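Side-chain contacts in acetyl-CoA acetyltransferase A (PDB 6BJA), which probably catalyses the transfer of acetyl groups between acetyl-CoA molecules, as thiolases do, and binds coenzyme A: residues A[62-67]-A[126-131]; A[87-92]-A[102-107]; A[312-317]-A[337-342]. One frame throughout, in Å; residues are numbered along the deposited sequence.

Contact 1 of 3, residues A[62-67]-A[126-131]; sequences NVLSAG and SNAPFY
The backbones of 62-67 and 126-131 come closest at Leu-64 and Ala-128, whose CA atoms are 6.3 Å apart. Both belong to the N-terminal half of the thiolase fold: 62-67 is the irregular loop that leaves strand 57-61, with an inverse gamma turn centred on Leu-64, while 126-131 runs from a 3-10 turn into strand 130-132. Water 1 donates to Ala-66 O and Asn-127 O at 2.8 Å each, so it joins the two segments, which share no direct hydrogen bond. From the centre of the turn, Leu-64 sends CD1 to the methyl of Ala-128, and Leu-148 of helix 147-153 packs on both residues. Ala-66 sits in a notch between two rings. Its CB is 3.9 Å from Pro-129 CG, and it also meets the edge of the Tyr-131 ring in the ring plane, 3.7 Å from CE1. With CG beside its own backbone N (chi1 -53°), Tyr-131 swings its ring end back to the loop. This is also a subunit boundary: Phe-130 and Tyr-131 pair with an antiparallel strand of the second subunit, and NE of Arg-134 of that subunit hydrogen-bonds Ala-128 O. The phenol oxygen has two partners: Tyr-131 OH hydrogen-bonds Asp-151 of its own chain, and at 3.0 Å it accepts from water 2, which in turn takes the N-H of Ala-66.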
# COMPACT_ATOMS: atom_id res chain seq x y z
N ASN A 62 -8.71 -24.63 0.30
CA ASN A 62 -8.10 -23.38 0.74
C ASN A 62 -8.90 -22.23 0.17
O ASN A 62 -9.24 -22.26 -1.00
CB ASN A 62 -6.64 -23.28 0.29
CG ASN A 62 -6.00 -21.96 0.66
OD1 ASN A 62 -5.86 -21.05 -0.17
ND2 ASN A 62 -5.59 -21.84 1.92
N VAL A 63 -9.23 -21.25 1.01
CA VAL A 63 -10.03 -20.11 0.59
C VAL A 63 -9.17 -18.88 0.28
O VAL A 63 -9.31 -18.28 -0.79
CB VAL A 63 -11.07 -19.76 1.67
CG1 VAL A 63 -11.94 -18.58 1.21
CG2 VAL A 63 -11.91 -20.99 1.99
N LEU A 64 -8.30 -18.49 1.21
CA LEU A 64 -7.55 -17.25 1.09
C LEU A 64 -6.18 -17.58 0.51
O LEU A 64 -5.17 -17.66 1.21
CB LEU A 64 -7.46 -16.54 2.44
CG LEU A 64 -8.84 -16.25 3.03
CD1 LEU A 64 -8.74 -15.92 4.49
CD2 LEU A 64 -9.54 -15.14 2.26
N SER A 65 -6.18 -17.75 -0.81
CA SER A 65 -5.00 -18.25 -1.50
C SER A 65 -4.03 -17.14 -1.88
O SER A 65 -2.96 -17.42 -2.43
CB SER A 65 -5.43 -19.01 -2.75
OG SER A 65 -6.08 -18.13 -3.66
N ALA A 66 -4.38 -15.88 -1.62
CA ALA A 66 -3.52 -14.77 -2.07
C ALA A 66 -2.15 -14.77 -1.41
O ALA A 66 -2.01 -14.79 -0.18
CB ALA A 66 -4.20 -13.43 -1.82
N GLY A 67 -1.12 -14.70 -2.26
CA GLY A 67 0.25 -14.57 -1.81
C GLY A 67 0.93 -15.88 -1.53
O GLY A 67 2.10 -15.89 -1.14
N SER A 126 -4.07 -15.81 9.50
CA SER A 126 -3.07 -14.87 9.98
C SER A 126 -2.27 -14.22 8.86
O SER A 126 -1.76 -13.12 9.04
CB SER A 126 -2.09 -15.57 10.91
OG SER A 126 -2.73 -15.96 12.12
N ASN A 127 -2.11 -14.93 7.75
CA ASN A 127 -1.27 -14.44 6.67
C ASN A 127 -2.03 -13.95 5.45
O ASN A 127 -1.43 -13.65 4.41
CB ASN A 127 -0.29 -15.53 6.28
CG ASN A 127 0.81 -15.66 7.29
OD1 ASN A 127 1.62 -14.76 7.43
ND2 ASN A 127 0.82 -16.77 8.03
N ALA A 128 -3.35 -13.83 5.56
CA ALA A 128 -4.14 -13.23 4.49
C ALA A 128 -3.76 -11.76 4.35
O ALA A 128 -3.74 -11.03 5.34
CB ALA A 128 -5.60 -13.39 4.80
N PRO A 129 -3.46 -11.30 3.13
CA PRO A 129 -2.95 -9.94 2.98
C PRO A 129 -4.02 -8.90 2.75
O PRO A 129 -5.21 -9.20 2.80
CB PRO A 129 -2.07 -10.06 1.74
CG PRO A 129 -2.86 -11.02 0.87
CD PRO A 129 -3.39 -12.05 1.86
N PHE A 130 -3.56 -7.67 2.48
CA PHE A 130 -4.41 -6.61 1.99
C PHE A 130 -4.12 -6.40 0.53
O PHE A 130 -3.02 -6.71 0.08
CB PHE A 130 -4.19 -5.31 2.77
CG PHE A 130 -4.45 -5.44 4.24
CD1 PHE A 130 -5.72 -5.26 4.74
CD2 PHE A 130 -3.43 -5.75 5.09
CE1 PHE A 130 -5.96 -5.39 6.09
CE2 PHE A 130 -3.67 -5.88 6.44
CZ PHE A 130 -4.93 -5.69 6.93
N TYR A 131 -5.09 -5.87 -0.20
CA TYR A 131 -4.98 -5.68 -1.64
C TYR A 131 -4.91 -4.21 -2.02
O TYR A 131 -5.73 -3.40 -1.58
CB TYR A 131 -6.19 -6.30 -2.36
CG TYR A 131 -6.48 -7.76 -2.04
CD1 TYR A 131 -5.46 -8.68 -1.92
CD2 TYR A 131 -7.79 -8.21 -1.93
CE1 TYR A 131 -5.72 -10.01 -1.68
CE2 TYR A 131 -8.07 -9.53 -1.68
CZ TYR A 131 -7.02 -10.43 -1.56
OH TYR A 131 -7.28 -11.76 -1.32
O HOH W 1 -0.27 -14.33 1.90
O HOH W 2 -6.82 -14.54 -0.44

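Contact 2 of 3, residues A[87-92]-A[102-107]; sequences QCVTIN and IIMGAQ
No ring or other flat group takes part where Met-104 meets Val-89 and Ile-91, so there are no faces or edges to assign; a thioether works against branched aliphatic side chains. Within 102-107, Met-104 alone bridges the gap, which is wide: the nearest CA pair, Ile-91 to Met-104, is 10.0 Å apart. Its chain leaves the helix nearly straight through CG and SD (chi2 171°), then bends at the last torsion (chi3 63°), and this bend carries the terminal methyl round to Val-89. The two partners are met differently. Val-89 and Met-104 reach for each other tip to tip, with CG1 of the valine 4.2 Å from CE of the methionine. Ile-91 instead runs past Met-104 in the opposite direction, its CG2 lying 3.9 Å from SD and 4.1 Å from CE of Met-104. Sulfur and methyl are thus both taken up by hydrophobic carbon, with alternate residues of the strand facing the helix. The packing belongs to a beta-alpha-beta crossover: strand 87-92, helix 97-110 and then strand 116-124, parallel to the first, with strand 57-61 between them in the sheet. Ile-59 of that middle strand touches both Val-89 and Met-104. Helix 72-79 packs on Cys-88 and Thr-90, which alternate with the helix-facing residues. At the outer side, 90-92 pair with an antiparallel strand of the second subunit, and Ile-91 and Met-104 pack on Ile-91 and Met-104 of that subunit.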
# COMPACT_ATOMS: atom_id res chain seq x y z
N GLN A 87 -1.13 -36.13 -9.08
CA GLN A 87 -1.90 -34.95 -9.45
C GLN A 87 -2.35 -34.12 -8.26
O GLN A 87 -2.82 -34.68 -7.27
CB GLN A 87 -3.11 -35.38 -10.24
CG GLN A 87 -2.85 -35.61 -11.72
CD GLN A 87 -1.73 -36.58 -12.01
OE1 GLN A 87 -1.90 -37.80 -11.89
NE2 GLN A 87 -0.55 -36.05 -12.43
N CYS A 88 -2.24 -32.81 -8.38
CA CYS A 88 -2.49 -31.87 -7.29
C CYS A 88 -3.41 -30.74 -7.69
O CYS A 88 -3.18 -30.09 -8.70
CB CYS A 88 -1.17 -31.29 -6.83
SG CYS A 88 0.04 -32.58 -6.41
N VAL A 89 -4.45 -30.48 -6.89
CA VAL A 89 -5.39 -29.41 -7.21
C VAL A 89 -5.84 -28.72 -5.93
O VAL A 89 -5.99 -29.38 -4.88
CB VAL A 89 -6.58 -29.95 -8.00
CG1 VAL A 89 -7.43 -30.93 -7.18
CG2 VAL A 89 -7.46 -28.81 -8.51
N THR A 90 -6.03 -27.41 -6.01
CA THR A 90 -6.50 -26.61 -4.88
C THR A 90 -7.91 -26.18 -5.19
O THR A 90 -8.21 -25.76 -6.30
CB THR A 90 -5.60 -25.39 -4.61
OG1 THR A 90 -4.23 -25.83 -4.49
CG2 THR A 90 -5.95 -24.72 -3.30
N ILE A 91 -8.80 -26.33 -4.22
CA ILE A 91 -10.17 -25.98 -4.51
C ILE A 91 -10.78 -25.07 -3.45
O ILE A 91 -10.41 -25.10 -2.27
CB ILE A 91 -11.04 -27.22 -4.73
CG1 ILE A 91 -11.31 -27.94 -3.43
CG2 ILE A 91 -10.41 -28.21 -5.72
CD1 ILE A 91 -12.73 -27.94 -3.23
N ASN A 92 -11.73 -24.25 -3.91
CA ASN A 92 -12.36 -23.22 -3.09
C ASN A 92 -13.86 -23.39 -3.17
O ASN A 92 -14.46 -23.16 -4.22
CB ASN A 92 -11.95 -21.82 -3.55
CG ASN A 92 -12.56 -20.71 -2.71
OD1 ASN A 92 -13.39 -20.95 -1.85
ND2 ASN A 92 -12.14 -19.47 -2.96
N ILE A 102 -12.59 -33.91 0.20
CA ILE A 102 -12.80 -35.31 0.57
C ILE A 102 -13.80 -35.97 -0.40
O ILE A 102 -13.58 -37.10 -0.83
CB ILE A 102 -13.28 -35.45 2.03
CG1 ILE A 102 -12.17 -35.02 2.98
CG2 ILE A 102 -13.72 -36.89 2.34
CD1 ILE A 102 -12.60 -34.84 4.42
N ILE A 103 -14.87 -35.26 -0.75
CA ILE A 103 -15.85 -35.80 -1.69
C ILE A 103 -15.20 -36.06 -3.07
O ILE A 103 -15.45 -37.10 -3.67
CB ILE A 103 -17.06 -34.85 -1.78
CG1 ILE A 103 -17.85 -34.93 -0.47
CG2 ILE A 103 -17.95 -35.23 -2.96
CD1 ILE A 103 -18.84 -33.81 -0.28
N MET A 104 -14.34 -35.16 -3.53
CA MET A 104 -13.63 -35.35 -4.79
C MET A 104 -12.75 -36.58 -4.73
O MET A 104 -12.63 -37.32 -5.70
CB MET A 104 -12.79 -34.13 -5.15
CG MET A 104 -13.61 -32.93 -5.59
SD MET A 104 -12.62 -31.43 -5.77
CE MET A 104 -11.48 -31.88 -7.10
N GLY A 105 -12.10 -36.79 -3.60
CA GLY A 105 -11.24 -37.95 -3.45
C GLY A 105 -12.07 -39.21 -3.49
O GLY A 105 -11.68 -40.19 -4.12
N ALA A 106 -13.20 -39.20 -2.80
CA ALA A 106 -14.09 -40.36 -2.79
C ALA A 106 -14.58 -40.64 -4.21
O ALA A 106 -14.60 -41.78 -4.65
CB ALA A 106 -15.27 -40.15 -1.84
N GLN A 107 -14.96 -39.59 -4.94
CA GLN A 107 -15.44 -39.78 -6.30
C GLN A 107 -14.36 -40.38 -7.21
O GLN A 107 -14.64 -41.27 -8.00
CB GLN A 107 -15.93 -38.45 -6.88
CG GLN A 107 -16.78 -38.63 -8.13
CD GLN A 107 -17.33 -37.30 -8.65
OE1 GLN A 107 -16.65 -36.59 -9.39
NE2 GLN A 107 -18.56 -36.96 -8.25

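Contact 3 of 3, residues A[312-317]-A[337-342]; sequences LDEESI and LRLDPK
Glu-314 lies across both Leu-337 and Leu-339 at roughly a right angle, and it is the methylenes of the glutamate, more than its charge, that make the contact. The leucine methyl CD2 of Leu-339 rests against them, 3.9 Å from Glu-314 CB and 4.0 Å from Glu-314 CG. The same CG comes within 3.6 Å of the backbone O of Leu-337. A bend at chi2 (77°) carries the carboxylate past the carbonyl to the side chain of the same residue, where Glu-314 OE2 lies 3.8 Å from Leu-337 CD2. Leu-307 of helix 298-310 also touches Glu-314, while Val-303 and Lys-304 of that helix pack on Leu-337. Glu-315, next along, works through solvent: water 3 is 2.9 Å from both Glu-315 OE2 and Arg-338 O, and water 4 lies between the same carboxylate oxygen and Leu-337 O, though each water has more acceptors nearby than protons to give. Beyond the leucines, the chain leaves the contact through an Asx turn at Asp-340. The carbonyls met by the glutamates sit where helix 327-337 ends in a Schellman motif, with Arg-338 at positive phi. In the C-terminal half of the thiolase fold, this helix end is thereby packed against the 3-10 turn that leads from helix 298-310 into strand 319-322.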
# COMPACT_ATOMS: atom_id res chain seq x y z
N LEU A 312 -31.71 -44.37 5.60
CA LEU A 312 -31.54 -44.19 7.04
C LEU A 312 -32.46 -43.09 7.55
O LEU A 312 -33.00 -42.31 6.77
CB LEU A 312 -30.09 -43.84 7.36
CG LEU A 312 -29.04 -44.89 7.00
CD1 LEU A 312 -27.65 -44.34 7.20
CD2 LEU A 312 -29.23 -46.14 7.83
N ASP A 313 -32.63 -43.03 8.86
CA ASP A 313 -33.26 -41.86 9.45
C ASP A 313 -32.33 -41.32 10.52
O ASP A 313 -31.28 -41.91 10.80
CB ASP A 313 -34.65 -42.18 10.00
CG ASP A 313 -34.66 -43.40 10.88
OD1 ASP A 313 -33.67 -43.63 11.61
OD2 ASP A 313 -35.69 -44.12 10.85
N GLU A 314 -32.70 -40.18 11.07
CA GLU A 314 -31.86 -39.47 12.03
C GLU A 314 -31.45 -40.34 13.21
O GLU A 314 -30.33 -40.22 13.72
CB GLU A 314 -32.60 -38.24 12.55
CG GLU A 314 -32.73 -37.11 11.55
CD GLU A 314 -33.80 -37.34 10.49
OE1 GLU A 314 -34.55 -38.34 10.58
OE2 GLU A 314 -33.90 -36.52 9.56
N GLU A 315 -32.35 -41.21 13.65
CA GLU A 315 -32.09 -42.05 14.82
C GLU A 315 -31.00 -43.10 14.59
O GLU A 315 -30.42 -43.61 15.55
CB GLU A 315 -33.39 -42.74 15.25
CG GLU A 315 -34.39 -41.80 15.92
CD GLU A 315 -34.97 -40.73 15.00
OE1 GLU A 315 -35.16 -41.00 13.78
OE2 GLU A 315 -35.24 -39.61 15.49
N SER A 316 -30.73 -43.41 13.32
CA SER A 316 -29.68 -44.35 12.92
C SER A 316 -28.28 -43.84 13.24
O SER A 316 -27.32 -44.60 13.23
CB SER A 316 -29.72 -44.61 11.41
OG SER A 316 -31.03 -44.90 10.92
N ILE A 317 -28.18 -42.53 13.48
CA ILE A 317 -26.88 -41.85 13.51
C ILE A 317 -26.44 -41.63 14.95
O ILE A 317 -27.15 -41.03 15.75
CB ILE A 317 -26.96 -40.49 12.77
CG1 ILE A 317 -27.49 -40.69 11.35
CG2 ILE A 317 -25.63 -39.74 12.82
CD1 ILE A 317 -26.70 -41.65 10.45
N LEU A 337 -33.70 -30.98 12.35
CA LEU A 337 -33.61 -32.43 12.26
C LEU A 337 -34.11 -33.15 13.51
O LEU A 337 -34.09 -34.38 13.55
CB LEU A 337 -32.16 -32.84 12.01
CG LEU A 337 -31.66 -32.36 10.65
CD1 LEU A 337 -30.17 -32.59 10.54
CD2 LEU A 337 -32.37 -33.05 9.50
N ARG A 338 -34.53 -32.37 14.51
CA ARG A 338 -35.05 -32.89 15.79
C ARG A 338 -34.07 -33.85 16.43
O ARG A 338 -34.43 -34.95 16.88
CB ARG A 338 -36.40 -33.57 15.59
CG ARG A 338 -37.46 -32.67 14.95
CD ARG A 338 -38.75 -33.44 14.75
NE ARG A 338 -39.22 -33.36 13.37
CZ ARG A 338 -40.21 -32.58 12.94
NH1 ARG A 338 -40.88 -31.79 13.77
NH2 ARG A 338 -40.55 -32.60 11.66
N LEU A 339 -32.81 -33.42 16.50
CA LEU A 339 -31.76 -34.21 17.13
C LEU A 339 -31.65 -34.07 18.65
O LEU A 339 -32.01 -33.06 19.24
CB LEU A 339 -30.41 -33.85 16.50
CG LEU A 339 -30.36 -33.95 14.98
CD1 LEU A 339 -28.96 -33.54 14.47
CD2 LEU A 339 -30.75 -35.33 14.47
N ASP A 340 -31.11 -35.10 19.27
CA ASP A 340 -30.67 -35.02 20.65
C ASP A 340 -29.39 -34.18 20.70
O ASP A 340 -28.35 -34.59 20.14
CB ASP A 340 -30.42 -36.41 21.21
CG ASP A 340 -29.98 -36.40 22.66
OD1 ASP A 340 -29.70 -35.33 23.22
OD2 ASP A 340 -29.89 -37.50 23.24
N PRO A 341 -29.46 -32.99 21.32
CA PRO A 341 -28.27 -32.13 21.35
C PRO A 341 -27.04 -32.81 21.95
O PRO A 341 -25.90 -32.42 21.66
CB PRO A 341 -28.70 -30.94 22.22
CG PRO A 341 -30.18 -31.00 22.29
CD PRO A 341 -30.57 -32.43 22.10
N LYS A 342 -27.25 -33.83 22.77
CA LYS A 342 -26.13 -34.45 23.42
C LYS A 342 -25.34 -35.35 22.45
O LYS A 342 -24.27 -35.83 22.81
CB LYS A 342 -26.60 -35.24 24.64
CG LYS A 342 -27.13 -34.34 25.76
CD LYS A 342 -27.37 -35.15 27.03
CE LYS A 342 -28.21 -34.42 28.07
NZ LYS A 342 -27.63 -33.09 28.43
O HOH W 3 -33.41 -37.55 16.29
O HOH W 4 -35.72 -36.96 13.73

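How the contacts relate
From the N terminus, strand 57-61 delivers the chain to 62-67, and contact 1 is closed only when 126-131 returns to that loop. Within this span contact 2 opens and closes, tying strand 87-92 to helix 97-110. The two meet directly: Asn-62 N lies 3.1 Å from Ile-91 O, a probable hydrogen bond, and contacts 1 and 2 both touch the second subunit. Cys-95, the predicted acyl-thioester residue, belongs to the short link inside contact 2. Contact 3 follows separately in the C-terminal half, spanning strand 319-322 and helix 327-337; its nearest atoms are about 15 Å from contact 2 and about 23 Å from contact 1.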